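Local coordinates for aminotransferase, class V family protein (Trichomonas vaginalis, PDB 5F8V) that probably catalyses the pyridoxal-phosphate-dependent transfer of an amino group between O-phospho-L-serine and 2-oxoglutarate, a step of serine biosynthesis, at residues F327-R331 with K332-L336; N351-M355 with E356-A360; S34-V38 with I39-H43; E57-R60 with T61-V65; N240-Y243 with N244-T248. All coordinates share one frame; numbering follows the deposited sequence.

Contact 1 of 5, residues F327-R331 with K332-L336; sequences FCTQR and KLLTL
The carbonyl oxygen of Cys328 is gripped twice where the chain leaves its helix. Leu333 N donates to Cys328 O at 3.0 Å, and Arg331 N donates to the same oxygen at 2.9 Å, the two arriving from opposite faces of the carbonyl plane. One residue on, Lys332 N bonds to Thr329 O at 3.0 Å from well above that carbonyl's plane. Leu333 N to Cys328 O and Lys332 N to Thr329 O, with Lys332 at positive phi (57°) as the C-prime residue, make a Schellman motif; a type I turn from Thr329 to Lys332 lies within it.

Beyond the turn, the chain turns back along the last helical turn. CD1 of Leu336 comes up against Cys328 CB at 3.6 Å and lies almost as near its sulfur, while Leu333 CB packs alongside the same CB at 3.9 Å. On another flank, the side chains of Thr329 and Leu334 cross at about a right angle and meet methyl to methyl, CG2 to CD2. With CG2 anti to the backbone N (chi1 -52° for OG1), Thr329 sends its methyl to Leu334 and leaves OG1 beside its own N, where it bonds to Val325 O of the preceding turn. A water donates to Thr329 OG1 and accepts from Thr335 N at 2.8 Å, tying the helix end to the departing chain.

Arg331 turns its guanidinium away to a salt bridge with Glu367. Leu333 and Leu336 pack on helix 355-367, strand 333-334 pairs in parallel with strand 7-8, and Leu334 reaches Met36 of the second subunit.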
loop_
_atom_site.group_PDB
_atom_site.type_symbol
_atom_site.label_atom_id
_atom_site.label_comp_id
_atom_site.label_asym_id
_atom_site.label_seq_id
_atom_site.Cartn_x
_atom_site.Cartn_y
_atom_site.Cartn_z
ATOM N N PHE A 327 5.567 29.186 18.751
ATOM C CA PHE A 327 5.303 29.179 20.191
ATOM C C PHE A 327 4.954 27.768 20.676
ATOM O O PHE A 327 5.451 27.320 21.718
ATOM C CB PHE A 327 4.164 30.149 20.510
ATOM C CG PHE A 327 3.904 30.345 21.971
ATOM C CD1 PHE A 327 2.843 29.691 22.601
ATOM C CD2 PHE A 327 4.699 31.212 22.722
ATOM C CE1 PHE A 327 2.590 29.890 23.950
ATOM C CE2 PHE A 327 4.444 31.415 24.072
ATOM C CZ PHE A 327 3.394 30.748 24.687
ATOM N N CYS A 328 4.109 27.079 19.907
ATOM C CA CYS A 328 3.750 25.686 20.180
ATOM C C CYS A 328 4.901 24.721 19.899
ATOM O O CYS A 328 5.198 23.881 20.747
ATOM C CB CYS A 328 2.513 25.273 19.382
ATOM S SG CYS A 328 1.031 26.156 19.877
ATOM N N THR A 329 5.548 24.856 18.735
ATOM C CA THR A 329 6.696 24.007 18.362
ATOM C C THR A 329 7.844 24.080 19.382
ATOM O O THR A 329 8.480 23.068 19.667
ATOM C CB THR A 329 7.273 24.382 16.974
ATOM O OG1 THR A 329 6.233 24.401 16.002
ATOM C CG2 THR A 329 8.345 23.396 16.518
ATOM N N GLN A 330 8.110 25.276 19.917
ATOM C CA GLN A 330 9.162 25.446 20.930
ATOM C C GLN A 330 8.791 24.817 22.289
ATOM O O GLN A 330 9.655 24.665 23.144
ATOM C CB GLN A 330 9.605 26.928 21.049
ATOM C CG GLN A 330 8.621 27.882 21.699
ATOM C CD GLN A 330 9.044 29.343 21.626
ATOM O OE1 GLN A 330 9.217 29.980 22.651
ATOM N NE2 GLN A 330 9.197 29.879 20.415
ATOM N N ARG A 331 7.515 24.455 22.475
ATOM C CA ARG A 331 7.056 23.614 23.597
ATOM C C ARG A 331 6.810 22.137 23.207
ATOM O O ARG A 331 6.098 21.415 23.910
ATOM C CB ARG A 331 5.759 24.197 24.170
ATOM C CG ARG A 331 5.875 25.619 24.687
ATOM C CD ARG A 331 4.512 26.251 24.887
ATOM N NE ARG A 331 4.594 27.412 25.774
ATOM C CZ ARG A 331 4.092 27.507 27.010
ATOM N NH1 ARG A 331 3.411 26.505 27.587
ATOM N NH2 ARG A 331 4.267 28.643 27.690
ATOM N N LYS A 332 7.386 21.690 22.090
ATOM C CA LYS A 332 7.187 20.327 21.569
ATOM C C LYS A 332 5.708 19.935 21.285
ATOM O O LYS A 332 5.340 18.754 21.338
ATOM C CB LYS A 332 7.897 19.292 22.468
ATOM C CG LYS A 332 9.409 19.230 22.268
ATOM C CD LYS A 332 10.036 17.995 22.916
ATOM C CE LYS A 332 9.761 16.699 22.146
ATOM N NZ LYS A 332 10.512 16.551 20.860
ATOM N N LEU A 333 4.885 20.935 20.975
ATOM C CA LEU A 333 3.522 20.725 20.493
ATOM C C LEU A 333 3.651 20.835 18.977
ATOM O O LEU A 333 3.757 21.931 18.444
ATOM C CB LEU A 333 2.570 21.783 21.057
ATOM C CG LEU A 333 2.381 21.807 22.577
ATOM C CD1 LEU A 333 1.904 23.171 23.042
ATOM C CD2 LEU A 333 1.416 20.718 23.023
ATOM N N LEU A 334 3.691 19.690 18.301
ATOM C CA LEU A 334 4.099 19.629 16.897
ATOM C C LEU A 334 2.928 19.500 15.924
ATOM O O LEU A 334 1.947 18.807 16.204
ATOM C CB LEU A 334 5.061 18.456 16.689
ATOM C CG LEU A 334 6.366 18.500 17.511
ATOM C CD1 LEU A 334 7.215 17.276 17.206
ATOM C CD2 LEU A 334 7.152 19.771 17.243
ATOM N N THR A 335 3.075 20.168 14.780
ATOM C CA THR A 335 2.130 20.129 13.653
ATOM C C THR A 335 0.757 20.690 14.028
ATOM O O THR A 335 -0.296 20.125 13.713
ATOM C CB THR A 335 2.047 18.719 13.027
ATOM O OG1 THR A 335 3.367 18.189 12.883
ATOM C CG2 THR A 335 1.382 18.755 11.632
ATOM N N LEU A 336 0.795 21.829 14.712
ATOM C CA LEU A 336 -0.400 22.628 14.950
ATOM C C LEU A 336 -0.655 23.596 13.799
ATOM O O LEU A 336 -1.655 24.294 13.802
ATOM C CB LEU A 336 -0.297 23.352 16.297
ATOM C CG LEU A 336 -0.633 22.383 17.439
ATOM C CD1 LEU A 336 0.080 22.747 18.710
ATOM C CD2 LEU A 336 -2.136 22.311 17.675
HETATM O O HOH W 1 5.431 21.709 14.688
#

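Contact 2 of 5, residues N351-M355 with E356-A360; sequences NACPM and EAVDA
Cys353 meets Ala357 and Val358 on the buried face of a helix start. The thiol of Cys353 is anti to its backbone N (chi1 175°), which places SG beside the carbonyl carbon, on the side where the helix follows; it lies 4.2 Å from Ala357 CB and equally far from Val358 CG2. The one tight approach here is that of Ala357 CB, which comes within 3.3 Å of Pro354 O, with the proline ring's CD at 4.0 Å from the same methyl. Phe9 and Tyr7 cover Ala357 from beyond.

Met355 forms a flank of its own between Val358 and helix 267-286. Bends at chi2 and chi3 fold it back, and SD lies 4.0 Å from Asp359 OD1, a loose contact; Lys277 and Lys280 line this flank, Lys280 in a long, weak ion pair with Asp359. Pro354 and Glu356 make the exposed side, where Glu356 extends and its OE1 bonds to Tyr7 OH.

The arrangement is a loop-to-helix entry with a proline at the N-cap: Pro354 O receives two weak bonds, from Ala357 N and Val358 N, before the regular i to i+4 pattern sets in with Asp359 N to Met355 O, nearly straight at 2.9 Å and 168°.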
loop_
_atom_site.group_PDB
_atom_site.type_symbol
_atom_site.label_atom_id
_atom_site.label_comp_id
_atom_site.label_asym_id
_atom_site.label_seq_id
_atom_site.Cartn_x
_atom_site.Cartn_y
_atom_site.Cartn_z
ATOM N N ASN A 351 -7.662 8.734 18.485
ATOM C CA ASN A 351 -7.710 7.830 19.642
ATOM C C ASN A 351 -6.453 7.885 20.501
ATOM O O ASN A 351 -6.528 8.087 21.717
ATOM C CB ASN A 351 -7.948 6.381 19.177
ATOM C CG ASN A 351 -9.362 6.143 18.655
ATOM O OD1 ASN A 351 -10.248 7.005 18.757
ATOM N ND2 ASN A 351 -9.577 4.962 18.077
ATOM N N ALA A 352 -5.300 7.759 19.853
ATOM C CA ALA A 352 -4.018 7.628 20.548
ATOM C C ALA A 352 -3.446 8.961 21.062
ATOM O O ALA A 352 -2.375 8.963 21.661
ATOM C CB ALA A 352 -3.006 6.951 19.640
ATOM N N CYS A 353 -4.130 10.082 20.813
ATOM C CA CYS A 353 -3.653 11.386 21.266
ATOM C C CYS A 353 -3.802 11.461 22.787
ATOM O O CYS A 353 -4.924 11.451 23.284
ATOM C CB CYS A 353 -4.416 12.527 20.603
ATOM S SG CYS A 353 -3.928 14.132 21.283
ATOM N N PRO A 354 -2.679 11.498 23.532
ATOM C CA PRO A 354 -2.796 11.426 24.997
ATOM C C PRO A 354 -3.476 12.648 25.598
ATOM O O PRO A 354 -3.335 13.747 25.071
ATOM C CB PRO A 354 -1.332 11.354 25.474
ATOM C CG PRO A 354 -0.536 11.021 24.264
ATOM C CD PRO A 354 -1.276 11.655 23.124
ATOM N N MET A 355 -4.193 12.454 26.703
ATOM C CA MET A 355 -4.833 13.570 27.406
ATOM C C MET A 355 -3.788 14.599 27.861
ATOM O O MET A 355 -4.055 15.795 27.895
ATOM C CB MET A 355 -5.650 13.065 28.606
ATOM C CG MET A 355 -6.254 14.156 29.483
ATOM S SD MET A 355 -7.247 15.358 28.572
ATOM C CE MET A 355 -8.779 14.436 28.431
ATOM N N GLU A 356 -2.603 14.113 28.207
ATOM C CA GLU A 356 -1.480 14.971 28.544
ATOM C C GLU A 356 -1.140 15.966 27.424
ATOM O O GLU A 356 -0.810 17.106 27.709
ATOM C CB GLU A 356 -0.253 14.120 28.841
ATOM C CG GLU A 356 0.867 14.873 29.516
ATOM C CD GLU A 356 2.007 13.958 29.883
ATOM O OE1 GLU A 356 2.829 13.639 29.001
ATOM O OE2 GLU A 356 2.072 13.561 31.054
ATOM N N ALA A 357 -1.197 15.515 26.169
ATOM C CA ALA A 357 -0.917 16.380 25.017
ATOM C C ALA A 357 -1.928 17.516 24.912
ATOM O O ALA A 357 -1.549 18.675 24.701
ATOM C CB ALA A 357 -0.898 15.576 23.724
ATOM N N VAL A 358 -3.205 17.170 25.070
ATOM C CA VAL A 358 -4.282 18.149 25.066
ATOM C C VAL A 358 -4.101 19.154 26.218
ATOM O O VAL A 358 -4.278 20.358 26.008
ATOM C CB VAL A 358 -5.679 17.480 25.136
ATOM C CG1 VAL A 358 -6.773 18.514 25.358
ATOM C CG2 VAL A 358 -5.960 16.671 23.867
ATOM N N ASP A 359 -3.776 18.662 27.414
ATOM C CA ASP A 359 -3.461 19.541 28.566
ATOM C C ASP A 359 -2.322 20.529 28.277
ATOM O O ASP A 359 -2.418 21.693 28.627
ATOM C CB ASP A 359 -3.077 18.733 29.812
ATOM C CG ASP A 359 -4.266 18.136 30.545
ATOM O OD1 ASP A 359 -5.423 18.490 30.294
ATOM O OD2 ASP A 359 -4.030 17.283 31.422
ATOM N N ALA A 360 -1.251 20.053 27.655
ATOM C CA ALA A 360 -0.146 20.918 27.219
ATOM C C ALA A 360 -0.559 21.946 26.147
ATOM O O ALA A 360 -0.100 23.095 26.177
ATOM C CB ALA A 360 1.001 20.077 26.708
#

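Contact 3 of 5, residues S34-V38 with I39-H43; sequences SGMSV and IEVSH
Glu40 folds its carboxylate back onto the main chain: OE1 takes the N-H of Ser37 at 2.8 Å, met nearly along the C-O axis of the carboxylate. CG lies beside the Glu40 backbone N (chi1 -56°), and from there the extended chain (chi2 162°) reaches Ser37, bringing OE1 to 3.3 Å from Ser37 CB as well.

Ser37 answers with two more bonds in the reverse sense. Its carbonyl oxygen accepts from Glu40 N at 3.1 Å, the donor standing well above the carbonyl plane, and its OG accepts from Ile39 N at 3.2 Å. The hydroxyl reaches this N-H because OG is anti to the Ser37 backbone N (chi1 -176°); it also bonds to Met28 O. Met36 and Val41 cross at about a right angle, CG against CG2 at 3.8 Å, and that same methyl presses on Ser37 O. A water donates to both Val38 O and Val41 O, bridging the two carbonyls. Ahead of these, Ser34 OG accepts from Met36 N in an ST turn.

Nine residues here lie within reach of the second subunit. Arg5 of that subunit forms a salt bridge with Glu40 OE1, and its Val16 N bonds to OE2. With a backbone N-H and an arginine on one oxygen and a second N-H on the other, the buried carboxylate is probably well compensated and would be expected to stay ionised at the dimer interface.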
loop_
_atom_site.group_PDB
_atom_site.type_symbol
_atom_site.label_atom_id
_atom_site.label_comp_id
_atom_site.label_asym_id
_atom_site.label_seq_id
_atom_site.Cartn_x
_atom_site.Cartn_y
_atom_site.Cartn_z
ATOM N N SER A 34 8.529 -17.664 15.858
ATOM C CA SER A 34 8.575 -18.301 14.531
ATOM C C SER A 34 9.991 -18.423 13.976
ATOM O O SER A 34 10.236 -19.219 13.068
ATOM C CB SER A 34 7.734 -17.507 13.532
ATOM O OG SER A 34 8.335 -16.252 13.238
ATOM N N GLY A 35 10.910 -17.627 14.519
ATOM C CA GLY A 35 12.260 -17.511 13.996
ATOM C C GLY A 35 12.431 -16.407 12.964
ATOM O O GLY A 35 13.520 -16.250 12.408
ATOM N N MET A 36 11.379 -15.626 12.721
ATOM C CA MET A 36 11.436 -14.551 11.727
ATOM C C MET A 36 10.528 -13.385 12.097
ATOM O O MET A 36 9.604 -13.523 12.895
ATOM C CB MET A 36 11.092 -15.089 10.331
ATOM C CG MET A 36 9.950 -16.088 10.291
ATOM S SD MET A 36 9.946 -17.115 8.808
ATOM C CE MET A 36 8.625 -18.241 9.227
ATOM N N SER A 37 10.834 -12.231 11.511
ATOM C CA SER A 37 10.016 -11.034 11.634
ATOM C C SER A 37 8.669 -11.299 10.979
ATOM O O SER A 37 8.572 -12.140 10.081
ATOM C CB SER A 37 10.700 -9.855 10.927
ATOM O OG SER A 37 9.977 -8.642 11.101
ATOM N N VAL A 38 7.635 -10.579 11.409
ATOM C CA VAL A 38 6.365 -10.573 10.678
ATOM C C VAL A 38 6.584 -10.086 9.239
ATOM O O VAL A 38 5.888 -10.526 8.330
ATOM C CB VAL A 38 5.261 -9.740 11.391
ATOM C CG1 VAL A 38 5.538 -8.245 11.312
ATOM C CG2 VAL A 38 3.891 -10.059 10.812
ATOM N N ILE A 39 7.571 -9.206 9.049
ATOM C CA ILE A 39 7.967 -8.697 7.723
ATOM C C ILE A 39 8.510 -9.789 6.768
ATOM O O ILE A 39 8.419 -9.635 5.549
ATOM C CB ILE A 39 9.005 -7.544 7.863
ATOM C CG1 ILE A 39 8.375 -6.329 8.564
ATOM C CG2 ILE A 39 9.561 -7.100 6.508
ATOM C CD1 ILE A 39 9.370 -5.250 8.953
ATOM N N GLU A 40 9.063 -10.882 7.301
ATOM C CA GLU A 40 9.726 -11.906 6.477
ATOM C C GLU A 40 8.886 -13.161 6.228
ATOM O O GLU A 40 9.363 -14.121 5.615
ATOM C CB GLU A 40 11.055 -12.326 7.117
ATOM C CG GLU A 40 12.037 -11.197 7.389
ATOM C CD GLU A 40 13.104 -11.604 8.390
ATOM O OE1 GLU A 40 12.738 -11.975 9.528
ATOM O OE2 GLU A 40 14.302 -11.550 8.052
ATOM N N VAL A 41 7.636 -13.134 6.672
ATOM C CA VAL A 41 6.781 -14.313 6.704
ATOM C C VAL A 41 5.968 -14.397 5.411
ATOM O O VAL A 41 5.461 -13.387 4.936
ATOM C CB VAL A 41 5.873 -14.248 7.958
ATOM C CG1 VAL A 41 4.711 -15.211 7.862
ATOM C CG2 VAL A 41 6.695 -14.536 9.208
ATOM N N SER A 42 5.845 -15.595 4.842
ATOM C CA SER A 42 5.007 -15.786 3.655
ATOM C C SER A 42 3.523 -15.581 3.970
ATOM O O SER A 42 3.007 -16.112 4.950
ATOM C CB SER A 42 5.169 -17.173 3.053
ATOM O OG SER A 42 4.355 -17.288 1.894
ATOM N N HIS A 43 2.849 -14.842 3.100
ATOM C CA HIS A 43 1.403 -14.648 3.190
ATOM C C HIS A 43 0.587 -15.932 2.951
ATOM O O HIS A 43 -0.548 -16.039 3.412
ATOM C CB HIS A 43 0.950 -13.501 2.262
ATOM C CG HIS A 43 1.066 -13.797 0.797
ATOM N ND1 HIS A 43 2.273 -13.845 0.129
ATOM C CD2 HIS A 43 0.114 -14.017 -0.142
ATOM C CE1 HIS A 43 2.064 -14.097 -1.150
ATOM N NE2 HIS A 43 0.763 -14.209 -1.339
HETATM O O HOH W 2 4.966 -10.746 5.715
#

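Contact 4 of 5, residues E57-R60 with T61-V65; sequences ERLR and TLLQV
Arg60 and Val65 clasp each other by two bonds. Val65 N donates to Arg60 O at 3.1 Å, in the carbonyl plane and on a lone pair, and the arginine replies through NH1 to Val65 O at 3.0 Å. That second bond lies in the plane of the guanidinium, at its edge, but comes to the carbonyl from well above its plane. The arginine chain leaves CB anti to the backbone N (chi1 -178°) and bends at chi3 (-60°), which swings NH1 round to the carbonyl; NH2 goes on to Phe69 O.

Gln64, at positive phi, is the C-prime residue of a Schellman motif that ends the helix. Thr61 O takes two donors from it: the backbone N, and NE2, which reaches a lone pair of Thr61 O at 2.8 Å with that oxygen in the plane of the Gln64 amide. The bend at chi2 brings NE2 back over the helix end to this oxygen.

Upstream, regular helical bonds run on, the straightest being Leu62 N to Arg58 O at 178°. A water donates to Glu57 O beside Thr61.

Leu59 and Leu63 lie side by side, pointing the same way, with their CD1 methyls 3.9 Å apart, while Val65 crosses the arginine at about a right angle, its CG1 3.6 Å from Arg60 NH1.

This is the C-terminal end of helix 46-63. Leu59 and Val65 pack on Ile71 of strand 69-75, Leu63 and Val65 on Ile213 of strand 209-215, and Leu62 and Arg58 against helix 248-263, the Arg58 guanidinium forming salt bridges with Glu54 and with Glu262 of that helix.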
loop_
_atom_site.group_PDB
_atom_site.type_symbol
_atom_site.label_atom_id
_atom_site.label_comp_id
_atom_site.label_asym_id
_atom_site.label_seq_id
_atom_site.Cartn_x
_atom_site.Cartn_y
_atom_site.Cartn_z
ATOM N N GLU A 57 -11.514 -10.677 12.143
ATOM C CA GLU A 57 -12.464 -11.012 13.206
ATOM C C GLU A 57 -12.461 -9.961 14.316
ATOM O O GLU A 57 -13.518 -9.551 14.788
ATOM C CB GLU A 57 -12.150 -12.408 13.794
ATOM C CG GLU A 57 -12.613 -13.571 12.918
ATOM C CD GLU A 57 -11.961 -14.908 13.267
ATOM O OE1 GLU A 57 -11.323 -15.039 14.337
ATOM O OE2 GLU A 57 -12.077 -15.846 12.458
ATOM N N ARG A 58 -11.277 -9.519 14.724
ATOM C CA ARG A 58 -11.165 -8.547 15.814
ATOM C C ARG A 58 -11.852 -7.228 15.424
ATOM O O ARG A 58 -12.577 -6.637 16.224
ATOM C CB ARG A 58 -9.704 -8.318 16.210
ATOM C CG ARG A 58 -9.542 -7.607 17.539
ATOM C CD ARG A 58 -8.093 -7.497 17.982
ATOM N NE ARG A 58 -7.368 -8.769 18.041
ATOM C CZ ARG A 58 -7.375 -9.649 19.048
ATOM N NH1 ARG A 58 -8.081 -9.456 20.162
ATOM N NH2 ARG A 58 -6.628 -10.749 18.946
ATOM N N LEU A 59 -11.638 -6.791 14.191
ATOM C CA LEU A 59 -12.297 -5.596 13.689
ATOM C C LEU A 59 -13.805 -5.796 13.649
ATOM O O LEU A 59 -14.557 -4.872 13.966
ATOM C CB LEU A 59 -11.779 -5.233 12.301
ATOM C CG LEU A 59 -12.339 -3.966 11.650
ATOM C CD1 LEU A 59 -12.053 -2.736 12.505
ATOM C CD2 LEU A 59 -11.755 -3.797 10.253
ATOM N N ARG A 60 -14.240 -6.993 13.246
ATOM C CA ARG A 60 -15.665 -7.312 13.249
ATOM C C ARG A 60 -16.251 -7.209 14.650
ATOM O O ARG A 60 -17.338 -6.663 14.813
ATOM C CB ARG A 60 -15.953 -8.701 12.633
ATOM C CG ARG A 60 -17.437 -9.045 12.587
ATOM C CD ARG A 60 -17.729 -10.393 11.940
ATOM N NE ARG A 60 -17.268 -10.492 10.561
ATOM C CZ ARG A 60 -17.829 -9.899 9.508
ATOM N NH1 ARG A 60 -18.902 -9.120 9.627
ATOM N NH2 ARG A 60 -17.309 -10.090 8.304
ATOM N N THR A 61 -15.523 -7.715 15.651
ATOM C CA THR A 61 -15.961 -7.663 17.047
ATOM C C THR A 61 -16.040 -6.216 17.537
ATOM O O THR A 61 -17.076 -5.798 18.039
ATOM C CB THR A 61 -15.041 -8.495 17.972
ATOM O OG1 THR A 61 -15.212 -9.887 17.685
ATOM C CG2 THR A 61 -15.359 -8.266 19.439
ATOM N N LEU A 62 -14.945 -5.471 17.383
ATOM C CA LEU A 62 -14.880 -4.062 17.778
ATOM C C LEU A 62 -16.065 -3.249 17.277
ATOM O O LEU A 62 -16.692 -2.526 18.038
ATOM C CB LEU A 62 -13.609 -3.402 17.230
ATOM C CG LEU A 62 -12.329 -3.453 18.053
ATOM C CD1 LEU A 62 -11.226 -2.790 17.238
ATOM C CD2 LEU A 62 -12.516 -2.757 19.396
ATOM N N LEU A 63 -16.353 -3.378 15.988
ATOM C CA LEU A 63 -17.444 -2.626 15.350
ATOM C C LEU A 63 -18.811 -3.305 15.383
ATOM O O LEU A 63 -19.804 -2.662 15.074
ATOM C CB LEU A 63 -17.095 -2.341 13.892
ATOM C CG LEU A 63 -16.235 -1.123 13.593
ATOM C CD1 LEU A 63 -15.686 -1.255 12.179
ATOM C CD2 LEU A 63 -17.033 0.162 13.743
ATOM N N GLN A 64 -18.858 -4.589 15.738
ATOM C CA GLN A 64 -20.063 -5.411 15.576
ATOM C C GLN A 64 -20.583 -5.283 14.152
ATOM O O GLN A 64 -21.751 -4.967 13.920
ATOM C CB GLN A 64 -21.134 -5.059 16.623
ATOM C CG GLN A 64 -20.725 -5.385 18.053
ATOM C CD GLN A 64 -20.594 -6.882 18.291
ATOM O OE1 GLN A 64 -21.588 -7.565 18.556
ATOM N NE2 GLN A 64 -19.365 -7.402 18.197
ATOM N N VAL A 65 -19.688 -5.528 13.199
ATOM C CA VAL A 65 -20.045 -5.504 11.796
ATOM C C VAL A 65 -20.973 -6.706 11.556
ATOM O O VAL A 65 -20.569 -7.833 11.802
ATOM C CB VAL A 65 -18.813 -5.601 10.861
ATOM C CG1 VAL A 65 -19.255 -5.541 9.409
ATOM C CG2 VAL A 65 -17.787 -4.502 11.168
HETATM O O HOH W 3 -15.691 -11.374 14.735
#

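Contact 5 of 5, residues N240-Y243 with N244-T248; sequences NCMY and NTPPT
Met242 and Pro246 make the main apolar touch: CG of the methionine rests 3.9 Å from CG of the proline, the side chains meeting at a slant. Pro246 CB also packs against Cys241 O at 3.6 Å, so the ring sits against the backbone of one residue and the side chain of the next. Two residues apart, Met242 CA and Asn244 O approach to 3.3 Å in a CA-H...O contact.

No direct hydrogen bond joins the two segments. A water does the work instead, accepting from Tyr243 N at 3.0 Å and donating to Asn244 OD1 at 3.1 Å. In Asn244, chi1 of 70° sets CG between the backbone N and the carbonyl carbon, and chi2 of -39° turns OD1 to this water and ND2 to the pyridoxal-phosphate lysine of the second subunit, which it bonds. The water may therefore steady the amide in that orientation. Thr245 OG1 bonds the same modified residue.

Further out, Arg44 NH1 bonds Met242 O, and His43 packs on Thr245 and Pro246. Trp48 and Gln52 of helix 46-63 back the proline, while Tyr243 rests on Ile235 and on Lys107 of the second subunit.

A Schellman motif at Asn240 closes helix 233-238, and Pro247, the centre of an inverse gamma turn, stands at the N-cap of helix 248-263. The connection between them completes the cofactor site across the dimer interface, as in other fold-type I aminotransferases.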
loop_
_atom_site.group_PDB
_atom_site.type_symbol
_atom_site.label_atom_id
_atom_site.label_comp_id
_atom_site.label_asym_id
_atom_site.label_seq_id
_atom_site.Cartn_x
_atom_site.Cartn_y
_atom_site.Cartn_z
ATOM N N ASN A 240 -10.007 -13.831 -0.199
ATOM C CA ASN A 240 -9.720 -13.478 1.205
ATOM C C ASN A 240 -8.658 -12.377 1.370
ATOM O O ASN A 240 -7.775 -12.477 2.224
ATOM C CB ASN A 240 -9.317 -14.732 1.998
ATOM C CG ASN A 240 -10.397 -15.800 1.994
ATOM O OD1 ASN A 240 -11.475 -15.609 2.558
ATOM N ND2 ASN A 240 -10.114 -16.934 1.355
ATOM N N CYS A 241 -8.759 -11.345 0.527
ATOM C CA CYS A 241 -7.771 -10.257 0.426
ATOM C C CYS A 241 -6.328 -10.700 0.177
ATOM O O CYS A 241 -5.386 -9.963 0.481
ATOM C CB CYS A 241 -7.842 -9.340 1.649
ATOM S SG CYS A 241 -9.390 -8.449 1.716
ATOM N N MET A 242 -6.171 -11.886 -0.409
ATOM C CA MET A 242 -4.871 -12.453 -0.722
ATOM C C MET A 242 -4.894 -12.976 -2.158
ATOM O O MET A 242 -4.406 -14.071 -2.455
ATOM C CB MET A 242 -4.502 -13.539 0.299
ATOM C CG MET A 242 -4.143 -12.965 1.663
ATOM S SD MET A 242 -3.420 -14.153 2.815
ATOM C CE MET A 242 -4.861 -14.616 3.779
ATOM N N TYR A 243 -5.478 -12.176 -3.051
ATOM C CA TYR A 243 -5.367 -12.425 -4.479
ATOM C C TYR A 243 -3.904 -12.254 -4.854
ATOM O O TYR A 243 -3.347 -13.042 -5.617
ATOM C CB TYR A 243 -6.244 -11.465 -5.289
ATOM C CG TYR A 243 -5.957 -11.520 -6.774
ATOM C CD1 TYR A 243 -5.178 -10.537 -7.395
ATOM C CD2 TYR A 243 -6.435 -12.575 -7.560
ATOM C CE1 TYR A 243 -4.892 -10.599 -8.752
ATOM C CE2 TYR A 243 -6.160 -12.641 -8.921
ATOM C CZ TYR A 243 -5.390 -11.652 -9.514
ATOM O OH TYR A 243 -5.115 -11.717 -10.867
ATOM N N ASN A 244 -3.306 -11.191 -4.331
ATOM C CA ASN A 244 -1.864 -10.994 -4.389
ATOM C C ASN A 244 -1.388 -10.768 -2.957
ATOM O O ASN A 244 -2.149 -11.001 -2.016
ATOM C CB ASN A 244 -1.518 -9.838 -5.342
ATOM C CG ASN A 244 -1.924 -8.471 -4.801
ATOM O OD1 ASN A 244 -2.980 -8.311 -4.181
ATOM N ND2 ASN A 244 -1.081 -7.474 -5.045
ATOM N N THR A 245 -0.141 -10.342 -2.778
ATOM C CA THR A 245 0.400 -10.176 -1.439
ATOM C C THR A 245 -0.236 -8.964 -0.738
ATOM O O THR A 245 -0.140 -7.842 -1.234
ATOM C CB THR A 245 1.930 -10.016 -1.459
ATOM O OG1 THR A 245 2.497 -10.953 -2.385
ATOM C CG2 THR A 245 2.514 -10.266 -0.069
ATOM N N PRO A 246 -0.886 -9.190 0.420
ATOM C CA PRO A 246 -1.471 -8.082 1.175
ATOM C C PRO A 246 -0.389 -7.296 1.924
ATOM O O PRO A 246 0.704 -7.821 2.131
ATOM C CB PRO A 246 -2.388 -8.802 2.160
ATOM C CG PRO A 246 -1.671 -10.067 2.449
ATOM C CD PRO A 246 -1.032 -10.471 1.148
ATOM N N PRO A 247 -0.678 -6.051 2.335
ATOM C CA PRO A 247 0.331 -5.267 3.061
ATOM C C PRO A 247 0.460 -5.750 4.503
ATOM O O PRO A 247 -0.129 -5.174 5.412
ATOM C CB PRO A 247 -0.211 -3.840 2.967
ATOM C CG PRO A 247 -1.695 -4.012 2.893
ATOM C CD PRO A 247 -1.930 -5.300 2.147
ATOM N N THR A 248 1.236 -6.818 4.684
ATOM C CA THR A 248 1.197 -7.622 5.912
ATOM C C THR A 248 1.569 -6.842 7.175
ATOM O O THR A 248 0.873 -6.933 8.195
ATOM C CB THR A 248 2.082 -8.886 5.794
ATOM O OG1 THR A 248 3.390 -8.519 5.369
ATOM C CG2 THR A 248 1.512 -9.865 4.780
HETATM O O HOH W 4 -5.564 -9.205 -2.695
#

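Overall arrangement
The five contacts fall into two groups. Contacts 1 and 2, centres 13 Å apart, join where Leu333 CD1 rests 3.7 Å from Ala360 O. Contacts 3 and 5, centres 15 Å apart, meet through His43, whose CE1 is 3.4 Å from Thr245 OG1, the hydroxyl that bonds the cofactor-bearing lysine of the second subunit. Contact 4 stands apart from both groups, its nearest atoms about 10 Å from contact 5 and about 8 Å from contact 2. Contacts 1 and 3, with centres 38 Å apart in one chain, are linked across the dimer: Leu334 packs on Met36 of the second subunit.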